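Local coordinates for UPF0403 protein yphP (PDB 3FHK) that removes bacillithiol from S-bacillithiolated proteins as a dithiol bacilliredoxin with a CXC active-site motif and has protein disulfide isomerase activity, at residues G27-V37 with T81-A92; Y99-M110 with K116-I127. The protein carries 2 engineered substitutions. All coordinates share one frame; numbering follows the deposited sequence.

Contact 1 of 2, residues G27-V37 with T81-A92. With SO4 (sulfate ion), chain E.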
# COMPACT_ATOMS: atom_id res chain seq x y z
N GLY A 27 -2.45 9.37 -32.81
CA GLY A 27 -2.88 8.55 -33.93
C GLY A 27 -2.38 7.11 -33.92
O GLY A 27 -2.70 6.36 -34.82
N PHE A 28 -1.59 6.72 -32.91
CA PHE A 28 -1.23 5.30 -32.76
C PHE A 28 -2.40 4.51 -32.20
O PHE A 28 -2.91 4.81 -31.11
CB PHE A 28 0.01 5.08 -31.87
CG PHE A 28 1.28 5.59 -32.47
CD1 PHE A 28 1.46 6.95 -32.71
CD2 PHE A 28 2.30 4.72 -32.81
CE1 PHE A 28 2.63 7.44 -33.28
CE2 PHE A 28 3.48 5.19 -33.38
CZ PHE A 28 3.65 6.55 -33.61
N GLU A 29 -2.84 3.52 -32.96
CA GLU A 29 -3.92 2.64 -32.54
C GLU A 29 -3.45 1.62 -31.51
O GLU A 29 -2.47 0.90 -31.72
CB GLU A 29 -4.54 1.93 -33.73
CG GLU A 29 -5.59 0.92 -33.33
CD GLU A 29 -6.40 0.43 -34.50
OE1 GLU A 29 -6.59 1.22 -35.46
OE2 GLU A 29 -6.85 -0.74 -34.48
N GLU A 30 -4.19 1.56 -30.41
CA GLU A 30 -3.94 0.57 -29.37
C GLU A 30 -4.43 -0.81 -29.79
O GLU A 30 -5.56 -0.96 -30.24
CB GLU A 30 -4.68 0.97 -28.08
CG GLU A 30 -3.84 1.74 -27.12
CD GLU A 30 -4.45 1.77 -25.74
OE1 GLU A 30 -5.60 2.22 -25.59
OE2 GLU A 30 -3.75 1.34 -24.79
N LEU A 31 -3.57 -1.81 -29.65
CA LEU A 31 -4.02 -3.19 -29.74
C LEU A 31 -3.84 -3.79 -28.36
O LEU A 31 -2.73 -4.04 -27.93
CB LEU A 31 -3.26 -3.96 -30.81
CG LEU A 31 -3.27 -3.23 -32.16
CD1 LEU A 31 -2.11 -3.68 -33.02
CD2 LEU A 31 -4.60 -3.40 -32.89
N THR A 32 -4.95 -4.00 -27.67
CA THR A 32 -4.91 -4.32 -26.24
C THR A 32 -5.24 -5.79 -26.00
O THR A 32 -5.32 -6.25 -24.86
CB THR A 32 -5.92 -3.42 -25.50
OG1 THR A 32 -7.26 -3.85 -25.81
CG2 THR A 32 -5.75 -1.96 -25.93
N THR A 33 -5.40 -6.52 -27.09
CA THR A 33 -5.92 -7.88 -27.06
C THR A 33 -5.23 -8.72 -28.13
O THR A 33 -4.94 -8.25 -29.23
CB THR A 33 -7.44 -7.85 -27.31
OG1 THR A 33 -8.12 -7.77 -26.05
CG2 THR A 33 -7.89 -9.08 -28.05
N ALA A 34 -4.96 -9.98 -27.80
CA ALA A 34 -4.32 -10.88 -28.74
C ALA A 34 -5.12 -10.97 -30.04
O ALA A 34 -4.56 -11.06 -31.13
CB ALA A 34 -4.12 -12.24 -28.13
N GLU A 35 -6.44 -10.92 -29.91
CA GLU A 35 -7.33 -10.96 -31.06
C GLU A 35 -7.21 -9.69 -31.92
O GLU A 35 -7.16 -9.76 -33.14
CB GLU A 35 -8.78 -11.13 -30.62
CG GLU A 35 -9.77 -11.27 -31.76
N GLU A 36 -7.15 -8.54 -31.25
CA GLU A 36 -6.94 -7.27 -31.94
C GLU A 36 -5.61 -7.23 -32.69
O GLU A 36 -5.52 -6.66 -33.78
CB GLU A 36 -6.99 -6.13 -30.94
CG GLU A 36 -8.27 -6.05 -30.16
CD GLU A 36 -8.35 -4.82 -29.30
OE1 GLU A 36 -7.30 -4.18 -29.06
OE2 GLU A 36 -9.46 -4.48 -28.85
N VAL A 37 -4.58 -7.83 -32.10
CA VAL A 37 -3.28 -7.89 -32.76
C VAL A 37 -3.36 -8.75 -34.02
O VAL A 37 -2.88 -8.35 -35.08
CB VAL A 37 -2.19 -8.42 -31.81
CG1 VAL A 37 -0.88 -8.61 -32.56
CG2 VAL A 37 -2.00 -7.46 -30.64
N THR A 81 0.19 3.21 -37.80
CA THR A 81 0.90 3.33 -36.54
C THR A 81 0.07 2.64 -35.47
O THR A 81 -1.14 2.89 -35.34
CB THR A 81 1.04 4.79 -36.12
OG1 THR A 81 -0.24 5.42 -36.19
CG2 THR A 81 2.01 5.53 -37.03
N VAL A 82 0.70 1.77 -34.71
CA VAL A 82 -0.04 1.01 -33.71
C VAL A 82 0.88 0.71 -32.54
O VAL A 82 2.10 0.82 -32.64
CB VAL A 82 -0.62 -0.30 -34.27
CG1 VAL A 82 -1.36 -0.05 -35.57
CG2 VAL A 82 0.49 -1.32 -34.48
N THR A 83 0.29 0.35 -31.42
CA THR A 83 1.11 0.09 -30.27
C THR A 83 0.52 -1.01 -29.42
O THR A 83 -0.69 -1.23 -29.40
CB THR A 83 1.32 1.38 -29.42
OG1 THR A 83 2.03 1.04 -28.22
CG2 THR A 83 -0.01 2.03 -29.07
N VAL A 84 1.41 -1.73 -28.76
CA VAL A 84 1.04 -2.68 -27.74
C VAL A 84 1.81 -2.26 -26.50
O VAL A 84 2.94 -1.76 -26.61
CB VAL A 84 1.41 -4.11 -28.13
CG1 VAL A 84 0.43 -4.66 -29.17
CG2 VAL A 84 2.84 -4.15 -28.66
N PHE A 85 1.21 -2.45 -25.34
CA PHE A 85 1.79 -1.98 -24.09
C PHE A 85 2.35 -3.13 -23.28
O PHE A 85 1.62 -3.82 -22.57
CB PHE A 85 0.75 -1.23 -23.26
CG PHE A 85 1.35 -0.20 -22.35
CD1 PHE A 85 2.30 -0.56 -21.42
CD2 PHE A 85 0.98 1.13 -22.43
CE1 PHE A 85 2.87 0.38 -20.58
CE2 PHE A 85 1.55 2.07 -21.60
CZ PHE A 85 2.50 1.69 -20.67
N ALA A 86 3.66 -3.33 -23.36
CA ALA A 86 4.29 -4.44 -22.65
C ALA A 86 4.07 -4.34 -21.14
O ALA A 86 4.13 -3.25 -20.57
CB ALA A 86 5.77 -4.51 -22.98
N GLY A 87 3.82 -5.46 -20.49
CA GLY A 87 3.69 -5.47 -19.05
C GLY A 87 2.30 -5.09 -18.57
O GLY A 87 1.91 -5.45 -17.46
N GLN A 88 1.56 -4.37 -19.41
CA GLN A 88 0.19 -4.00 -19.09
C GLN A 88 -0.82 -4.82 -19.89
O GLN A 88 -1.75 -5.39 -19.32
CB GLN A 88 -0.04 -2.50 -19.32
CG GLN A 88 0.85 -1.61 -18.48
CD GLN A 88 0.64 -1.82 -16.98
OE1 GLN A 88 -0.45 -1.61 -16.45
NE2 GLN A 88 1.72 -2.21 -16.29
N ASP A 89 -0.64 -4.87 -21.20
CA ASP A 89 -1.44 -5.75 -22.05
C ASP A 89 -0.56 -6.91 -22.49
O ASP A 89 -0.01 -6.90 -23.59
CB ASP A 89 -1.96 -5.00 -23.28
CG ASP A 89 -2.83 -3.83 -22.92
OD1 ASP A 89 -3.36 -3.80 -21.78
OD2 ASP A 89 -2.99 -2.93 -23.77
N LYS A 90 -0.42 -7.92 -21.63
CA LYS A 90 0.55 -8.99 -21.85
C LYS A 90 0.25 -9.87 -23.06
O LYS A 90 1.15 -10.23 -23.82
CB LYS A 90 0.68 -9.85 -20.60
CG LYS A 90 1.22 -9.10 -19.40
CD LYS A 90 1.50 -10.04 -18.24
CE LYS A 90 1.89 -9.27 -16.98
NZ LYS A 90 2.41 -10.17 -15.90
N GLU A 91 -1.01 -10.23 -23.25
CA GLU A 91 -1.36 -11.15 -24.33
C GLU A 91 -1.23 -10.45 -25.66
O GLU A 91 -0.79 -11.04 -26.65
CB GLU A 91 -2.77 -11.72 -24.15
CG GLU A 91 -2.93 -12.57 -22.89
CD GLU A 91 -4.14 -13.50 -22.96
OE1 GLU A 91 -4.92 -13.41 -23.93
OE2 GLU A 91 -4.29 -14.34 -22.04
N ALA A 92 -1.61 -9.17 -25.68
CA ALA A 92 -1.44 -8.37 -26.87
C ALA A 92 0.03 -8.33 -27.29
O ALA A 92 0.36 -8.66 -28.42
CB ALA A 92 -1.97 -6.96 -26.65
S SO4 E . -3.54 -9.45 -20.34
O1 SO4 E . -3.39 -10.58 -19.42
O2 SO4 E . -2.63 -8.39 -19.93
O3 SO4 E . -3.22 -9.88 -21.69
O4 SO4 E . -4.92 -8.98 -20.30
O HOH W 1 -1.54 -2.62 -26.07
O HOH W 2 -3.34 -7.93 -23.71
O HOH W 3 -5.71 -11.42 -25.43
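The ring of F28 lies broadside to T81, whose CB stands over one face, 3.6 Å from the ring centroid and shifted toward the CD2-CE2 rim. The two side chains cross at about a right angle in this CH-pi contact, and T81 CG2 rests near CE2 and CZ. With chi1 at 51°, T81 OG1 sits between its own backbone N and carbonyl carbon and gives a weak hydrogen bond to G27 O at 3.0 Å. G27, at positive phi, suits the C-prime place of the Schellman motif that ends helix 2-24. F28 also packs on L49 and V51 of strand 47-53; an alanine here would probably deprive T81 CB of the aromatic face it lies on and open a gap beside those two side chains.

Strand 29-30, outermost in this chain's mixed thioredoxin-type sheet, pairs in parallel with strand 80-85. E29 uses both backbone polar atoms, its N bonding T81 O and its O accepting from T83 N at 2.8 Å, while the bond from L31 N to T83 O is nearly straight (N-H...O 173°).

Branched apolar side chains pack the strand pair against helix 34-43. L31 CD1 reaches V82 CG2 at 3.8 Å, and V84 CG1 is shared by L31 CB and V37 CG2. A92 suits its place by being small: its CB lies 3.3 Å from L31 O and close to T33 N. T32 and D89 run side by side, T32 CB 3.4 Å from D89 OD2. That carboxylate oxygen and E30 OE2 both form salt bridges with R20, which probably offsets their like charges. A water joins D89 OD2, L31 O and F85 N. At the start of helix 90-97, K90 N and E91 N bind a sulfate ion.

Contact 2 of 2, residues Y99-M110 with K116-I127. Engineered in segment 99-110: A103 (natural residue Gln), A104 (natural residue Glu). With SO4 (sulfate ion), chain G.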
# COMPACT_ATOMS: atom_id res chain seq x y z
N TYR A 99 5.20 -12.12 -34.34
CA TYR A 99 5.40 -11.70 -35.72
C TYR A 99 6.82 -11.19 -35.98
O TYR A 99 7.24 -11.08 -37.13
CB TYR A 99 4.39 -10.59 -36.09
CG TYR A 99 2.95 -11.05 -36.18
CD1 TYR A 99 2.40 -11.47 -37.39
CD2 TYR A 99 2.15 -11.08 -35.05
CE1 TYR A 99 1.08 -11.90 -37.46
CE2 TYR A 99 0.84 -11.51 -35.11
CZ TYR A 99 0.30 -11.91 -36.32
OH TYR A 99 -1.01 -12.33 -36.36
N PHE A 100 7.53 -10.85 -34.90
CA PHE A 100 8.87 -10.26 -35.02
C PHE A 100 9.92 -11.37 -35.12
O PHE A 100 10.80 -11.48 -34.27
CB PHE A 100 9.19 -9.35 -33.82
CG PHE A 100 8.25 -8.17 -33.65
CD1 PHE A 100 7.39 -7.79 -34.67
CD2 PHE A 100 8.27 -7.43 -32.47
CE1 PHE A 100 6.54 -6.71 -34.52
CE2 PHE A 100 7.43 -6.33 -32.31
CZ PHE A 100 6.56 -5.97 -33.33
N THR A 101 9.82 -12.19 -36.16
CA THR A 101 10.68 -13.36 -36.32
C THR A 101 12.15 -12.98 -36.23
O THR A 101 12.61 -12.05 -36.90
CB THR A 101 10.43 -14.08 -37.67
OG1 THR A 101 9.02 -14.14 -37.92
CG2 THR A 101 10.99 -15.51 -37.65
N GLY A 102 12.88 -13.68 -35.38
CA GLY A 102 14.29 -13.41 -35.21
C GLY A 102 14.58 -12.55 -34.00
O GLY A 102 15.66 -12.67 -33.40
N ALA A 103 13.64 -11.69 -33.64
CA ALA A 103 13.85 -10.74 -32.55
C ALA A 103 13.63 -11.34 -31.17
O ALA A 103 12.71 -12.13 -30.96
CB ALA A 103 12.96 -9.51 -32.73
N ALA A 104 14.47 -10.94 -30.22
CA ALA A 104 14.19 -11.25 -28.83
C ALA A 104 13.20 -10.21 -28.30
O ALA A 104 13.04 -9.14 -28.89
CB ALA A 104 15.47 -11.23 -28.01
N PRO A 105 12.49 -10.54 -27.22
CA PRO A 105 11.59 -9.55 -26.61
C PRO A 105 12.36 -8.47 -25.87
O PRO A 105 13.35 -8.78 -25.20
CB PRO A 105 10.79 -10.38 -25.60
CG PRO A 105 11.66 -11.56 -25.30
CD PRO A 105 12.41 -11.86 -26.56
N SER A 106 11.93 -7.21 -26.01
CA SER A 106 12.44 -6.12 -25.20
C SER A 106 11.44 -4.98 -25.20
O SER A 106 10.54 -4.93 -26.03
CB SER A 106 13.82 -5.64 -25.68
OG SER A 106 13.73 -4.90 -26.88
N SER A 107 11.63 -4.04 -24.28
CA SER A 107 10.61 -3.04 -23.98
C SER A 107 11.29 -1.81 -23.37
O SER A 107 12.05 -1.93 -22.41
CB SER A 107 9.64 -3.64 -22.97
OG SER A 107 8.53 -2.80 -22.75
N PRO A 108 11.06 -0.61 -23.94
CA PRO A 108 10.27 -0.36 -25.15
C PRO A 108 11.05 -0.84 -26.36
O PRO A 108 12.25 -1.04 -26.27
CB PRO A 108 10.20 1.17 -25.19
CG PRO A 108 11.49 1.59 -24.52
CD PRO A 108 11.56 0.65 -23.36
N SER A 109 10.36 -1.04 -27.47
CA SER A 109 11.06 -1.35 -28.71
C SER A 109 10.14 -0.94 -29.86
O SER A 109 8.98 -0.60 -29.64
CB SER A 109 11.46 -2.83 -28.77
OG SER A 109 10.33 -3.69 -28.66
N MET A 110 10.66 -0.94 -31.08
CA MET A 110 9.87 -0.50 -32.22
C MET A 110 10.13 -1.38 -33.44
O MET A 110 11.26 -1.81 -33.68
CB MET A 110 10.17 0.96 -32.53
CG MET A 110 9.79 1.94 -31.41
SD MET A 110 10.17 3.67 -31.80
CE MET A 110 11.76 3.83 -31.01
N LYS A 116 3.03 -7.65 -42.78
CA LYS A 116 3.30 -8.07 -41.41
C LYS A 116 4.75 -8.53 -41.19
O LYS A 116 5.08 -9.14 -40.18
CB LYS A 116 2.30 -9.14 -40.96
CG LYS A 116 2.33 -10.40 -41.79
CD LYS A 116 1.28 -11.41 -41.32
CE LYS A 116 1.53 -12.79 -41.92
NZ LYS A 116 0.64 -13.83 -41.33
N GLU A 117 5.62 -8.21 -42.15
CA GLU A 117 7.03 -8.56 -42.05
C GLU A 117 7.86 -7.38 -41.53
O GLU A 117 7.72 -6.26 -42.01
CB GLU A 117 7.56 -8.97 -43.43
CG GLU A 117 9.08 -9.13 -43.45
CD GLU A 117 9.67 -9.13 -44.86
OE1 GLU A 117 10.28 -10.15 -45.25
OE2 GLU A 117 9.53 -8.11 -45.57
N VAL A 118 8.73 -7.64 -40.56
CA VAL A 118 9.64 -6.61 -40.06
C VAL A 118 10.68 -6.25 -41.11
O VAL A 118 11.35 -7.13 -41.65
CB VAL A 118 10.34 -7.07 -38.77
CG1 VAL A 118 11.35 -6.02 -38.29
CG2 VAL A 118 9.30 -7.37 -37.69
N VAL A 119 10.81 -4.96 -41.42
CA VAL A 119 11.88 -4.51 -42.31
C VAL A 119 12.88 -3.63 -41.56
O VAL A 119 13.96 -3.32 -42.07
CB VAL A 119 11.34 -3.77 -43.55
CG1 VAL A 119 10.50 -4.70 -44.43
CG2 VAL A 119 10.54 -2.50 -43.14
N HIS A 120 12.52 -3.22 -40.36
CA HIS A 120 13.48 -2.52 -39.51
C HIS A 120 13.08 -2.64 -38.05
O HIS A 120 11.92 -2.47 -37.71
CB HIS A 120 13.62 -1.05 -39.90
CG HIS A 120 14.72 -0.35 -39.18
ND1 HIS A 120 16.05 -0.48 -39.54
CD2 HIS A 120 14.71 0.46 -38.10
CE1 HIS A 120 16.80 0.24 -38.72
NE2 HIS A 120 16.01 0.82 -37.84
N PHE A 121 14.04 -2.93 -37.19
CA PHE A 121 13.74 -3.22 -35.80
C PHE A 121 14.61 -2.32 -34.92
O PHE A 121 15.76 -2.07 -35.23
CB PHE A 121 13.98 -4.71 -35.50
CG PHE A 121 13.39 -5.16 -34.19
CD1 PHE A 121 14.19 -5.39 -33.08
CD2 PHE A 121 12.02 -5.33 -34.06
CE1 PHE A 121 13.64 -5.79 -31.88
CE2 PHE A 121 11.46 -5.72 -32.85
CZ PHE A 121 12.27 -5.95 -31.76
N ILE A 122 14.02 -1.80 -33.85
CA ILE A 122 14.77 -1.00 -32.89
C ILE A 122 14.57 -1.59 -31.50
O ILE A 122 13.59 -1.29 -30.84
CB ILE A 122 14.30 0.46 -32.89
CG1 ILE A 122 14.36 1.04 -34.30
CG2 ILE A 122 15.16 1.29 -31.93
CD1 ILE A 122 13.74 2.42 -34.41
N PRO A 123 15.51 -2.44 -31.07
CA PRO A 123 15.35 -3.06 -29.75
C PRO A 123 15.64 -2.05 -28.65
O PRO A 123 16.15 -0.96 -28.93
CB PRO A 123 16.42 -4.15 -29.76
CG PRO A 123 17.47 -3.63 -30.68
CD PRO A 123 16.78 -2.80 -31.72
N ARG A 124 15.32 -2.41 -27.42
CA ARG A 124 15.57 -1.54 -26.28
C ARG A 124 16.99 -0.97 -26.22
O ARG A 124 17.18 0.20 -25.89
CB ARG A 124 15.23 -2.25 -24.97
CG ARG A 124 15.49 -1.35 -23.77
CD ARG A 124 15.38 -2.10 -22.45
NE ARG A 124 15.86 -1.27 -21.34
CZ ARG A 124 15.07 -0.60 -20.51
NH1 ARG A 124 13.76 -0.66 -20.64
NH2 ARG A 124 15.60 0.13 -19.53
N HIS A 125 18.00 -1.77 -26.56
CA HIS A 125 19.39 -1.32 -26.43
C HIS A 125 19.77 -0.29 -27.48
O HIS A 125 20.81 0.35 -27.38
CB HIS A 125 20.37 -2.50 -26.43
CG HIS A 125 20.56 -3.15 -27.76
ND1 HIS A 125 20.00 -4.37 -28.08
CD2 HIS A 125 21.27 -2.77 -28.85
CE1 HIS A 125 20.34 -4.70 -29.32
NE2 HIS A 125 21.11 -3.74 -29.80
N GLU A 126 18.89 -0.11 -28.46
CA GLU A 126 19.10 0.88 -29.52
C GLU A 126 18.42 2.16 -29.09
O GLU A 126 18.53 3.21 -29.75
CB GLU A 126 18.49 0.38 -30.83
CG GLU A 126 19.38 0.54 -32.04
CD GLU A 126 20.45 -0.53 -32.13
OE1 GLU A 126 20.26 -1.48 -32.91
OE2 GLU A 126 21.46 -0.42 -31.41
N ILE A 127 17.71 2.08 -27.97
CA ILE A 127 16.95 3.20 -27.44
C ILE A 127 17.55 3.71 -26.13
O ILE A 127 17.94 4.87 -26.03
CB ILE A 127 15.48 2.81 -27.20
CG1 ILE A 127 14.83 2.38 -28.52
CG2 ILE A 127 14.72 3.97 -26.54
CD1 ILE A 127 13.35 1.99 -28.40
S SO4 G . 17.49 -1.25 -42.52
O1 SO4 G . 17.42 -2.24 -41.45
O2 SO4 G . 18.55 -0.30 -42.19
O3 SO4 G . 17.81 -1.89 -43.80
O4 SO4 G . 16.20 -0.57 -42.65
O HOH W 4 8.79 -10.35 -39.52
O HOH W 5 5.22 -11.86 -39.49
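M110 and I122 form an antiparallel hydrogen-bonded pair, M110 N to I122 O at 3.0 Å and I122 N to M110 O at 2.8 Å, which joins the two strands of a hairpin. Both side chains lie on the same face of the sheet, CB beside CB, and a bend at chi3 (-96°) brings M110 CE to I127 CD1 at 3.6 Å; a flexible thioether suits such a turn between aliphatic neighbours.

The aromatic cluster holds the loop before strand 109-114 against the other strand. F121 turns its edge to the face of F100 in an offset edge-to-face pair with planes at 66°, its CE2 3.6 Å from F100 CD2. The engineered A103 sets CB over one face of F121, while V118 CG2 touches F100 CD1, the two side chains crossing at about a right angle. Farther out, K116 CD lies at the edge of the Y99 ring, 3.9 Å from Y99 CE1, and the polar ends of both residues reach E42.

R124 grips the loop at two points. Its backbone N bonds S106 OG at 3.0 Å, and its side chain, CG anti to the backbone N and extended to NE, carries NH1 to S107 O at 2.8 Å. That carbonyl oxygen lies in the guanidinium plane and NH1 in the carbonyl plane, a well-directed bond (N-H...O 158°); NE is held by a salt bridge to E128. S109 OG donates to S106 O from above its carbonyl plane, a link that spans the cis-proline turn.

P108 follows a cis peptide bond and packs on both C56 and C58, the active-site nucleophiles, and R124 also touches C56: this is the cis-proline loop beside the redox centre that is a hallmark of the thioredoxin fold.

How the contacts relate
The two contacts lie toward opposite edges of the same sheet, with centres about 15 Å apart, and each mixes buried with exposed residues. Contact 1 joins an outermost strand to its parallel neighbour, after which both segments run into helices; contact 2 ties the antiparallel hairpin to the loop leading into it. Parallel backbone bonds and aliphatic packing dominate the first, away from the catalytic cysteines, with two acids at its rim sharing an arginine, whereas aromatic rings and an arginine-bound loop mark the second, next to them. Helix 90-97 carries the chain from one to the other. They also meet directly, A86 CB lying 3.3 Å from S107 OG, and V37 packing on Y99.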